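Local coordinates for leukocyte-associated immunoglobulin-like receptor 1 (Mus musculus, PDB 4ESK), which acts through an extracellular Ig-like domain as an inhibitory receptor that restrains natural killer, B and T cells and recruits the phosphatases PTPN6 and PTPN11 when phosphorylated, at residues Q22-H36 against K60-E72. Residues are numbered along the deposited sequence; the frame is centred on the assembly and turned at random. Where two conformers were deposited one is given.
Sequences QGTFVTVVCSYSDKH and KTEDEFEIGPVNE
His-36 meets Thr-61 and Asp-63 where an antiparallel ladder of strands 26-31 and 62-67 ends, a worked example of a side chain reaching from a loop back to the neighbouring strand. From the backbone, His-36 CB rests on the methyl CG2 of Thr-61 at 3.7 Å. With CG anti to the backbone N (chi1 -168°), the His-36 imidazole lies flat under Thr-61 CA, a CH-pi contact 3.7 Å from the ring centroid. CD2 nears Thr-61 O, and His-36 CE1 comes within 3.0 Å of Lys-60 O. At the far end His-36 NE2 donates to Asp-63 OD1 (2.6 Å), which accepts through its syn lone pair, the bond nearly straight (169°) and in the imidazole plane. Were His-36 replaced by an alanine, Asp-63 OD1 would probably keep Tyr-82 OH but lose the imidazole donor, and a gap would be likely to open beside Thr-61. Along the ladder from Asp-63, the hydrogen-bonded pairs Cys-30/Asp-63, Val-28/Phe-65 and Val-26/Ile-67 turn their side chains inward, Cys-30 SG lying 3.8 Å from Phe-65 CE2 at the ring edge. Asp-63 OD2 accepts from Glu-57 N. In this immunoglobulin sandwich, Val-28, Phe-65 and Ile-67 pack on Leu-44 of strand 41-46, while the Cys-30–Cys-80 disulfide joins the ladder to strand 76-84 of the facing sheet.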
loop_
_atom_site.group_PDB
_atom_site.type_symbol
_atom_site.label_atom_id
_atom_site.label_comp_id
_atom_site.label_asym_id
_atom_site.label_seq_id
_atom_site.Cartn_x
_atom_site.Cartn_y
_atom_site.Cartn_z
ATOM N N GLN A 22 -7.771 4.353 15.780
ATOM C CA GLN A 22 -6.636 5.175 16.203
ATOM C C GLN A 22 -5.719 4.346 17.102
ATOM O O GLN A 22 -6.187 3.572 17.941
ATOM C CB GLN A 22 -7.143 6.426 16.945
ATOM C CG GLN A 22 -6.124 7.538 17.101
ATOM C CD GLN A 22 -6.607 8.673 18.000
ATOM O OE1 GLN A 22 -7.707 8.622 18.570
ATOM N NE2 GLN A 22 -5.773 9.705 18.138
ATOM N N GLY A 23 -4.404 4.496 16.916
ATOM C CA GLY A 23 -3.417 3.753 17.674
ATOM C C GLY A 23 -3.085 2.387 17.093
ATOM O O GLY A 23 -2.237 1.689 17.630
ATOM N N THR A 24 -3.766 2.008 16.013
ATOM C CA THR A 24 -3.534 0.732 15.314
ATOM C C THR A 24 -2.206 0.774 14.577
ATOM O O THR A 24 -1.780 1.831 14.139
ATOM C CB THR A 24 -4.632 0.484 14.238
ATOM O OG1 THR A 24 -5.898 0.382 14.861
ATOM C CG2 THR A 24 -4.403 -0.819 13.386
ATOM N N PHE A 25 -1.580 -0.386 14.414
ATOM C CA PHE A 25 -0.448 -0.518 13.488
ATOM C C PHE A 25 -0.934 -1.138 12.170
ATOM O O PHE A 25 -1.486 -2.252 12.159
ATOM C CB PHE A 25 0.678 -1.336 14.116
ATOM C CG PHE A 25 1.431 -0.599 15.191
ATOM C CD1 PHE A 25 0.851 -0.366 16.425
ATOM C CD2 PHE A 25 2.724 -0.132 14.965
ATOM C CE1 PHE A 25 1.531 0.335 17.415
ATOM C CE2 PHE A 25 3.411 0.561 15.959
ATOM C CZ PHE A 25 2.808 0.795 17.183
ATOM N N VAL A 26 -0.770 -0.391 11.083
ATOM C CA VAL A 26 -1.181 -0.829 9.739
ATOM C C VAL A 26 0.046 -1.363 8.996
ATOM O O VAL A 26 1.169 -0.901 9.221
ATOM C CB VAL A 26 -1.819 0.330 8.951
ATOM C CG1 VAL A 26 -1.939 0.020 7.471
ATOM C CG2 VAL A 26 -3.202 0.676 9.503
ATOM N N THR A 27 -0.172 -2.383 8.164
ATOM C CA THR A 27 0.855 -2.903 7.275
ATOM C C THR A 27 0.306 -2.813 5.872
ATOM O O THR A 27 -0.780 -3.325 5.596
ATOM C CB THR A 27 1.158 -4.372 7.577
ATOM O OG1 THR A 27 1.543 -4.516 8.954
ATOM C CG2 THR A 27 2.279 -4.899 6.677
ATOM N N VAL A 28 1.040 -2.151 4.991
ATOM C CA VAL A 28 0.650 -2.025 3.590
ATOM C C VAL A 28 1.606 -2.931 2.829
ATOM O O VAL A 28 2.834 -2.791 2.975
ATOM C CB VAL A 28 0.776 -0.586 3.032
ATOM C CG1 VAL A 28 0.264 -0.521 1.591
ATOM C CG2 VAL A 28 -0.015 0.444 3.864
ATOM N N VAL A 29 1.064 -3.852 2.033
ATOM C CA VAL A 29 1.883 -4.793 1.284
ATOM C C VAL A 29 1.666 -4.419 -0.177
ATOM O O VAL A 29 0.590 -4.637 -0.718
ATOM C CB VAL A 29 1.508 -6.268 1.542
ATOM C CG1 VAL A 29 2.337 -7.219 0.683
ATOM C CG2 VAL A 29 1.671 -6.645 3.024
ATOM N N CYS A 30 2.674 -3.817 -0.786
ATOM C CA CYS A 30 2.683 -3.580 -2.229
ATOM C C CYS A 30 3.233 -4.835 -2.858
ATOM O O CYS A 30 4.138 -5.479 -2.306
ATOM C CB CYS A 30 3.579 -2.386 -2.566
ATOM S SG CYS A 30 3.035 -0.816 -1.884
ATOM N N SER A 31 2.717 -5.216 -4.015
ATOM C CA SER A 31 3.176 -6.434 -4.679
ATOM C C SER A 31 3.201 -6.200 -6.191
ATOM O O SER A 31 2.404 -5.423 -6.708
ATOM C CB SER A 31 2.255 -7.604 -4.307
ATOM O OG SER A 31 2.651 -8.826 -4.912
ATOM N N TYR A 32 4.103 -6.868 -6.899
ATOM C CA TYR A 32 4.059 -6.805 -8.344
ATOM C C TYR A 32 4.459 -8.152 -8.893
ATOM O O TYR A 32 5.631 -8.455 -8.990
ATOM C CB TYR A 32 4.945 -5.692 -8.887
ATOM C CG TYR A 32 4.571 -5.191 -10.263
ATOM C CD1 TYR A 32 3.685 -5.890 -11.099
ATOM C CD2 TYR A 32 5.102 -4.000 -10.742
ATOM C CE1 TYR A 32 3.335 -5.392 -12.332
ATOM C CE2 TYR A 32 4.768 -3.502 -11.982
ATOM C CZ TYR A 32 3.894 -4.205 -12.781
ATOM O OH TYR A 32 3.542 -3.707 -14.013
ATOM N N SER A 33 3.447 -8.940 -9.228
ATOM C CA SER A 33 3.622 -10.236 -9.862
ATOM C C SER A 33 4.237 -10.054 -11.242
ATOM O O SER A 33 3.855 -9.165 -12.016
ATOM C CB SER A 33 2.273 -10.939 -10.016
ATOM O OG SER A 33 1.499 -10.292 -11.019
ATOM N N ASP A 34 5.157 -10.922 -11.579
ATOM C CA ASP A 34 5.599 -11.041 -12.970
ATOM C C ASP A 34 6.680 -10.021 -13.304
ATOM O O ASP A 34 7.668 -10.392 -13.926
ATOM C CB ASP A 34 4.433 -10.924 -13.993
ATOM C CG ASP A 34 3.298 -11.915 -13.732
ATOM O OD1 ASP A 34 3.610 -13.123 -13.610
ATOM O OD2 ASP A 34 2.098 -11.497 -13.661
ATOM N N LYS A 35 6.512 -8.761 -12.893
ATOM C CA LYS A 35 7.366 -7.659 -13.394
ATOM C C LYS A 35 8.237 -6.986 -12.342
ATOM O O LYS A 35 8.868 -5.970 -12.619
ATOM C CB LYS A 35 6.505 -6.570 -14.045
ATOM C CG LYS A 35 5.471 -7.068 -15.026
ATOM C CD LYS A 35 6.096 -7.586 -16.299
ATOM C CE LYS A 35 5.054 -7.750 -17.404
ATOM N NZ LYS A 35 4.131 -6.581 -17.564
ATOM N N HIS A 36 8.302 -7.544 -11.142
ATOM C CA HIS A 36 8.930 -6.842 -10.011
ATOM C C HIS A 36 10.373 -6.480 -10.267
ATOM O O HIS A 36 10.815 -5.388 -9.901
ATOM C CB HIS A 36 8.799 -7.702 -8.758
ATOM C CG HIS A 36 9.153 -6.991 -7.475
ATOM N ND1 HIS A 36 10.377 -7.037 -6.939
ATOM C CD2 HIS A 36 8.363 -6.263 -6.588
ATOM C CE1 HIS A 36 10.380 -6.340 -5.775
ATOM N NE2 HIS A 36 9.151 -5.874 -5.570
ATOM N N LYS A 60 12.144 -10.725 -3.323
ATOM C CA LYS A 60 10.712 -10.993 -3.158
ATOM C C LYS A 60 9.928 -9.970 -3.904
ATOM O O LYS A 60 10.451 -8.894 -4.210
ATOM C CB LYS A 60 10.266 -11.138 -1.696
ATOM C CG LYS A 60 10.541 -10.005 -0.743
ATOM C CD LYS A 60 9.957 -10.350 0.635
ATOM C CE LYS A 60 10.089 -9.215 1.636
ATOM N NZ LYS A 60 8.901 -8.303 1.679
ATOM N N THR A 61 8.696 -10.325 -4.237
ATOM C CA THR A 61 7.854 -9.503 -5.091
ATOM C C THR A 61 6.889 -8.647 -4.267
ATOM O O THR A 61 6.024 -7.980 -4.830
ATOM C CB THR A 61 7.094 -10.358 -6.120
ATOM O OG1 THR A 61 6.376 -11.415 -5.467
ATOM C CG2 THR A 61 8.070 -10.971 -7.146
ATOM N N GLU A 62 7.015 -8.702 -2.942
ATOM C CA GLU A 62 6.240 -7.853 -2.054
ATOM C C GLU A 62 7.162 -6.851 -1.368
ATOM O O GLU A 62 8.292 -7.174 -1.016
ATOM C CB GLU A 62 5.516 -8.688 -0.976
ATOM C CG GLU A 62 4.416 -9.586 -1.516
ATOM C CD GLU A 62 4.898 -10.662 -2.490
ATOM O OE1 GLU A 62 5.717 -11.523 -2.110
ATOM O OE2 GLU A 62 4.470 -10.640 -3.655
ATOM N N ASP A 63 6.643 -5.658 -1.145
ATOM C CA ASP A 63 7.364 -4.555 -0.497
ATOM C C ASP A 63 6.420 -3.961 0.544
ATOM O O ASP A 63 5.333 -3.494 0.200
ATOM C CB ASP A 63 7.700 -3.515 -1.548
ATOM C CG ASP A 63 8.623 -4.049 -2.610
ATOM O OD1 ASP A 63 8.116 -4.495 -3.662
ATOM O OD2 ASP A 63 9.853 -4.069 -2.387
ATOM N N GLU A 64 6.822 -4.003 1.809
ATOM C CA GLU A 64 5.929 -3.646 2.894
ATOM C C GLU A 64 6.272 -2.307 3.501
ATOM O O GLU A 64 7.449 -1.957 3.615
ATOM C CB GLU A 64 6.019 -4.665 4.006
ATOM C CG GLU A 64 5.520 -6.032 3.642
ATOM C CD GLU A 64 5.328 -6.906 4.858
ATOM O OE1 GLU A 64 5.332 -6.379 5.993
ATOM O OE2 GLU A 64 5.194 -8.125 4.669
ATOM N N PHE A 65 5.239 -1.590 3.917
ATOM C CA PHE A 65 5.382 -0.324 4.626
ATOM C C PHE A 65 4.588 -0.451 5.923
ATOM O O PHE A 65 3.383 -0.651 5.877
ATOM C CB PHE A 65 4.804 0.811 3.790
ATOM C CG PHE A 65 5.531 1.068 2.496
ATOM C CD1 PHE A 65 6.516 2.018 2.437
ATOM C CD2 PHE A 65 5.195 0.391 1.334
ATOM C CE1 PHE A 65 7.192 2.273 1.253
ATOM C CE2 PHE A 65 5.869 0.633 0.143
ATOM C CZ PHE A 65 6.859 1.591 0.100
ATOM N N GLU A 66 5.256 -0.379 7.072
ATOM C CA GLU A 66 4.553 -0.408 8.346
ATOM C C GLU A 66 4.255 1.019 8.767
ATOM O O GLU A 66 5.154 1.864 8.788
ATOM C CB GLU A 66 5.348 -1.109 9.441
ATOM C CG GLU A 66 4.471 -1.450 10.642
ATOM C CD GLU A 66 5.251 -1.900 11.853
ATOM O OE1 GLU A 66 6.494 -1.971 11.775
ATOM O OE2 GLU A 66 4.619 -2.196 12.887
ATOM N N ILE A 67 2.985 1.267 9.079
ATOM C CA ILE A 67 2.479 2.563 9.467
ATOM C C ILE A 67 1.761 2.435 10.811
ATOM O O ILE A 67 0.645 1.954 10.880
ATOM C CB ILE A 67 1.485 3.135 8.444
ATOM C CG1 ILE A 67 2.071 3.118 7.031
ATOM C CG2 ILE A 67 1.086 4.552 8.812
ATOM C CD1 ILE A 67 1.047 3.531 5.995
ATOM N N GLY A 68 2.413 2.861 11.890
ATOM C CA GLY A 68 1.799 2.725 13.209
ATOM C C GLY A 68 2.652 3.354 14.292
ATOM O O GLY A 68 3.874 3.393 14.160
ATOM N N PRO A 69 2.013 3.830 15.373
ATOM C CA PRO A 69 0.561 3.883 15.607
ATOM C C PRO A 69 -0.133 4.945 14.785
ATOM O O PRO A 69 0.363 6.072 14.651
ATOM C CB PRO A 69 0.465 4.216 17.100
ATOM C CG PRO A 69 1.705 4.984 17.368
ATOM C CD PRO A 69 2.760 4.310 16.540
ATOM N N VAL A 70 -1.293 4.610 14.238
ATOM C CA VAL A 70 -2.007 5.550 13.373
ATOM C C VAL A 70 -2.801 6.609 14.150
ATOM O O VAL A 70 -3.305 6.371 15.255
ATOM C CB VAL A 70 -2.943 4.859 12.352
ATOM C CG1 VAL A 70 -2.127 3.953 11.424
ATOM C CG2 VAL A 70 -4.047 4.085 13.056
ATOM N N ASN A 71 -2.896 7.777 13.544
ATOM C CA ASN A 71 -3.855 8.782 13.973
ATOM C C ASN A 71 -4.606 9.371 12.784
ATOM O O ASN A 71 -4.559 8.817 11.681
ATOM C CB ASN A 71 -3.155 9.844 14.833
ATOM C CG ASN A 71 -2.135 10.637 14.056
ATOM O OD1 ASN A 71 -2.123 10.624 12.822
ATOM N ND2 ASN A 71 -1.259 11.340 14.777
ATOM N N GLU A 72 -5.306 10.490 12.998
ATOM C CA GLU A 72 -6.168 11.081 11.982
ATOM C C GLU A 72 -5.426 11.469 10.696
ATOM O O GLU A 72 -6.025 11.545 9.654
ATOM C CB GLU A 72 -6.934 12.292 12.558
ATOM C CG GLU A 72 -6.090 13.517 12.917
ATOM C CD GLU A 72 -5.354 13.406 14.249
ATOM O OE1 GLU A 72 -5.618 12.455 15.027
ATOM O OE2 GLU A 72 -4.504 14.288 14.519
#